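Long-range contact in Ice-binding protein isoform1a (PDB 7BWX), which binds to ice as an antifreeze protein of an Antarctic ascomycete, probably by engaging specific water molecules of the ice prism planes: residues 184-192 / 201-209. The protein carries 1 engineered substitution. Numbering follows the deposited sequence.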
ATOM      1  N   GLY A 184      -1.545 -15.305   2.105  1.00 14.35           N
ATOM      2  CA  GLY A 184      -1.777 -15.037   3.525  1.00 15.57           C
ATOM      3  C   GLY A 184      -1.307 -13.671   3.921  1.00 14.09           C
ATOM      4  O   GLY A 184      -1.482 -13.351   5.117  1.00 13.48           O
ATOM      5  N   ALA A 185      -0.714 -12.880   3.019  1.00 14.12           N
ATOM      6  CA  ALA A 185      -0.322 -11.507   3.417  1.00 12.95           C
ATOM      7  C   ALA A 185      -1.549 -10.724   3.892  1.00 12.93           C
ATOM      8  O   ALA A 185      -2.655 -10.847   3.301  1.00 12.57           O
ATOM      9  CB  ALA A 185       0.408 -10.806   2.300  1.00 13.94           C
ATOM     10  N   THR A 186      -1.354  -9.871   4.891  1.00 12.70           N
ATOM     11  CA  THR A 186      -2.422  -9.046   5.478  1.00 14.44           C
ATOM     12  C   THR A 186      -1.977  -7.597   5.422  1.00 13.20           C
ATOM     13  O   THR A 186      -0.745  -7.304   5.525  1.00 13.71           O
ATOM     14  CB  THR A 186      -2.804  -9.522   6.891  1.00 14.93           C
ATOM     15  OG1 THR A 186      -1.678  -9.406   7.758  1.00 15.58           O
ATOM     16  CG2 THR A 186      -3.307 -10.953   6.880  1.00 15.31           C
ATOM     17  N   ILE A 187      -2.954  -6.721   5.259  1.00 12.99           N
ATOM     18  CA  ILE A 187      -2.722  -5.270   5.101  1.00 13.19           C
ATOM     19  C   ILE A 187      -3.821  -4.534   5.866  1.00 13.12           C
ATOM     20  O   ILE A 187      -5.012  -4.781   5.641  1.00 15.56           O
ATOM     21  CB  ILE A 187      -2.680  -4.874   3.594  1.00 13.13           C
ATOM     22  CG1 ILE A 187      -1.558  -5.572   2.842  1.00 14.31           C
ATOM     23  CG2 ILE A 187      -2.548  -3.364   3.452  1.00 14.05           C
ATOM     24  CD1 ILE A 187      -1.971  -6.855   2.149  1.00 15.29           C
ATOM     25  N   ASN A 188      -3.404  -3.640   6.736  1.00 13.70           N
ATOM     26  CA  ASN A 188      -4.213  -2.548   7.296  1.00 13.48           C
ATOM     27  C   ASN A 188      -3.799  -1.313   6.544  1.00 13.63           C
ATOM     28  O   ASN A 188      -2.735  -0.720   6.856  1.00 14.41           O
ATOM     29  CB  ASN A 188      -4.013  -2.371   8.812  1.00 15.30           C
ATOM     30  CG  ASN A 188      -4.725  -3.465   9.604  1.00 16.92           C
ATOM     31  OD1 ASN A 188      -5.739  -4.042   9.156  1.00 18.01           O
ATOM     32  ND2 ASN A 188      -4.186  -3.777  10.775  1.00 16.20           N
ATOM     33  N   GLY A 189      -4.595  -0.991   5.523  1.00 13.94           N
ATOM     34  CA  GLY A 189      -4.255   0.069   4.556  1.00 13.70           C
ATOM     35  C   GLY A 189      -4.919  -0.223   3.242  1.00 14.42           C
ATOM     36  O   GLY A 189      -6.119  -0.609   3.243  1.00 15.04           O
ATOM     37  N   ALA A 190      -4.181  -0.104   2.155  1.00 14.70           N
ATOM     38  CA  ALA A 190      -4.770  -0.145   0.800  1.00 14.05           C
ATOM     39  C   ALA A 190      -3.712  -0.519  -0.217  1.00 12.59           C
ATOM     40  O   ALA A 190      -2.538  -0.241   0.037  1.00 13.09           O
ATOM     41  CB  ALA A 190      -5.388   1.188   0.506  1.00 14.82           C
ATOM     42  N   LEU A 191      -4.135  -1.168  -1.302  1.00 11.46           N
ATOM     43  CA  LEU A 191      -3.277  -1.556  -2.430  1.00 11.92           C
ATOM     44  C   LEU A 191      -3.723  -0.772  -3.670  1.00 12.24           C
ATOM     45  O   LEU A 191      -4.776  -1.124  -4.233  1.00 12.74           O
ATOM     46  CB  LEU A 191      -3.360  -3.071  -2.647  1.00 11.87           C
ATOM     47  CG  LEU A 191      -3.050  -3.910  -1.409  1.00 12.75           C
ATOM     48  CD1 LEU A 191      -3.178  -5.366  -1.728  1.00 13.16           C
ATOM     49  CD2 LEU A 191      -1.690  -3.612  -0.816  1.00 13.23           C
ATOM     50  N   LEU A 192      -2.998   0.308  -4.013  1.00 12.29           N
ATOM     51  CA  LEU A 192      -3.365   1.221  -5.121  1.00 12.60           C
ATOM     52  C   LEU A 192      -2.305   1.094  -6.215  1.00 11.81           C
ATOM     53  O   LEU A 192      -1.195   1.694  -6.102  1.00 12.38           O
ATOM     54  CB  LEU A 192      -3.460   2.646  -4.563  1.00 14.09           C
ATOM     55  CG  LEU A 192      -4.353   2.847  -3.350  1.00 13.65           C
ATOM     56  CD1 LEU A 192      -4.397   4.298  -2.970  1.00 14.90           C
ATOM     57  CD2 LEU A 192      -5.772   2.364  -3.567  1.00 14.34           C
ATOM     58  N   SER A 201      -5.369 -15.341  -0.932  1.00 15.02           N
ATOM     59  CA  SER A 201      -5.817 -15.566   0.455  1.00 14.63           C
ATOM     60  C   SER A 201      -5.347 -14.422   1.319  1.00 14.78           C
ATOM     61  O   SER A 201      -4.816 -14.670   2.429  1.00 13.44           O
ATOM     62  CB  SER A 201      -5.280 -16.901   0.931  1.00 16.61           C
ATOM     63  OG  SER A 201      -5.556 -17.859  -0.090  1.00 22.64           O
ATOM     64  N   ASN A 202      -5.653 -13.197   0.907  1.00 13.91           N
ATOM     65  CA  ASN A 202      -5.204 -12.013   1.668  1.00 13.99           C
ATOM     66  C   ASN A 202      -6.349 -11.422   2.468  1.00 13.69           C
ATOM     67  O   ASN A 202      -7.537 -11.684   2.191  1.00 16.34           O
ATOM     68  CB  ASN A 202      -4.624 -10.926   0.770  1.00 14.11           C
ATOM     69  CG  ASN A 202      -3.559 -11.498  -0.118  1.00 14.96           C
ATOM     70  OD1 ASN A 202      -3.741 -11.559  -1.335  1.00 14.95           O
ATOM     71  ND2 ASN A 202      -2.461 -11.893   0.494  1.00 13.83           N
ATOM     72  N   THR A 203      -6.002 -10.585   3.430  1.00 13.15           N
ATOM     73  CA  THR A 203      -6.994  -9.714   4.088  1.00 13.41           C
ATOM     74  C   THR A 203      -6.485  -8.294   3.985  1.00 12.96           C
ATOM     75  O   THR A 203      -5.368  -8.033   4.415  1.00 14.75           O
ATOM     76  CB  THR A 203      -7.234 -10.057   5.564  1.00 15.32           C
ATOM     77  OG1 THR A 203      -7.541 -11.439   5.566  1.00 17.16           O
ATOM     78  CG2 THR A 203      -8.367  -9.252   6.172  1.00 15.72           C
ATOM     79  N   VAL A 204      -7.296  -7.416   3.452  1.00 12.89           N
ATOM     80  CA  VAL A 204      -6.984  -5.983   3.325  1.00 12.79           C
ATOM     81  C   VAL A 204      -8.113  -5.226   3.991  1.00 12.93           C
ATOM     82  O   VAL A 204      -9.308  -5.382   3.582  1.00 14.63           O
ATOM     83  CB  VAL A 204      -6.861  -5.565   1.846  1.00 12.86           C
ATOM     84  CG1 VAL A 204      -6.523  -4.079   1.761  1.00 12.86           C
ATOM     85  CG2 VAL A 204      -5.907  -6.452   1.099  1.00 12.35           C
ATOM     86  N   THR A 205      -7.763  -4.436   4.976  1.00 13.38           N
ATOM     87  CA  THR A 205      -8.732  -3.617   5.711  1.00 13.15           C
ATOM     88  C   THR A 205      -8.360  -2.143   5.632  1.00 12.73           C
ATOM     89  O   THR A 205      -7.366  -1.714   6.257  1.00 12.31           O
ATOM     90  CB  THR A 205      -8.809  -4.090   7.175  1.00 13.74           C
ATOM     91  OG1 THR A 205      -9.123  -5.477   7.157  1.00 13.24           O
ATOM     92  CG2 THR A 205      -9.848  -3.306   7.948  1.00 15.37           C
ATOM     93  N   VAL A 206      -9.216  -1.356   5.024  1.00 13.70           N
ATOM     94  CA  VAL A 206      -8.978   0.098   4.899  1.00 15.17           C
ATOM     95  C   VAL A 206      -9.077   0.736   6.292  1.00 17.59           C
ATOM     96  O   VAL A 206      -9.952   0.376   7.022  1.00 18.11           O
ATOM     97  CB  VAL A 206      -9.945   0.715   3.873  1.00 16.80           C
ATOM     98  CG1 VAL A 206      -9.799   2.224   3.807  1.00 17.48           C
ATOM     99  CG2 VAL A 206      -9.722   0.089   2.505  1.00 16.11           C
ATOM    100  N   GLN A 207      -8.202   1.679   6.588  1.00 20.36           N
ATOM    101  CA  GLN A 207      -8.094   2.367   7.898  1.00 26.26           C
ATOM    102  C   GLN A 207      -8.431   3.840   7.723  1.00 27.57           C
ATOM    103  O   GLN A 207      -8.209   4.344   6.638  1.00 28.95           O
ATOM    104  CB  GLN A 207      -6.663   2.242   8.433  1.00 26.19           C
ATOM    105  CG  GLN A 207      -6.183   0.794   8.542  1.00 26.71           C
ATOM    106  CD  GLN A 207      -6.996  -0.008   9.531  1.00 26.64           C
ATOM    107  OE1 GLN A 207      -7.532  -1.085   9.237  1.00 26.72           O
ATOM    108  NE2 GLN A 207      -7.115   0.529  10.718  1.00 22.66           N
ATOM    109  N   ASN A 208      -8.874   4.491   8.795  1.00 37.66           N
ATOM    110  CA  ASN A 208      -9.189   5.947   8.860  1.00 44.36           C
ATOM    111  C   ASN A 208      -8.285   6.659   9.890  1.00 54.50           C
ATOM    112  O   ASN A 208      -7.627   5.956  10.705  1.00 50.56           O
ATOM    113  CB  ASN A 208     -10.678   6.108   9.137  1.00 49.61           C
ATOM    114  CG  ASN A 208     -11.484   5.345   8.105  1.00 49.90           C
ATOM    115  OD1 ASN A 208     -12.130   4.348   8.406  1.00 55.59           O
ATOM    116  ND2 ASN A 208     -11.406   5.777   6.863  1.00 46.87           N
ATOM    117  N   SER A 209      -8.224   8.002   9.844  1.00 57.97           N
ATOM    118  CA  SER A 209      -7.413   8.862  10.758  1.00 65.68           C
ATOM    119  C   SER A 209      -8.151  10.188  11.026  1.00 70.19           C
ATOM    120  O   SER A 209      -8.100  11.147  10.250  1.00 69.68           O
ATOM    121  CB  SER A 209      -5.966   9.074  10.245  1.00 66.22           C
ATOM    122  OG  SER A 209      -5.870   9.771   8.993  1.00 56.95           O
TER
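Thr-186, Ile-187 and Asn-188 pair in parallel with Thr-203, Val-204 and Thr-205, joining neighbouring coils of the right-handed beta-helix. The backbone ladder runs from Ile-187 N to Thr-203 O (2.9 Å), from Thr-205 N to Ile-187 O (2.9 Å) and from Gly-189 N to Thr-205 O. In the last of these the donor stands 44° above the carbonyl plane, where 184-192 turns its corner at Asn-188 and Gly-189 and leaves for another face while 201-209 runs on. Thr-186 and Asn-188 share the outer face with Thr-203 and Thr-205; Ile-187 and Val-204 point into the core side by side. From CB of Val-204, CG1 lies anti to the backbone N (chi1 -179°) and rests 3.8 Å from Gly-189 O, while CG2, beside that N, lies 4.1 Å from both Ile-187 CD1 and Leu-191 CD1, Leu-191 crossing the valine at an angle from the strand past the corner. On the outer face Asn-188 OD1 lies 3.7 Å from Thr-205 CB, and its ND2 bonds Glu-170 on the preceding coil; Thr-205 OG1 bonds Asn-34 on strand 32-34, which pairs with the other edge of 203-205. Asn-202 OD1 is taken by Asp-200 N, its ND2 shared between Gln-182 O and Ala-185 O. Ala-185 O also takes a weak bond from Thr-203 N; Asn-202 ND2 reaches it at 3.0 Å, with the oxygen only 11° out of the amide plane.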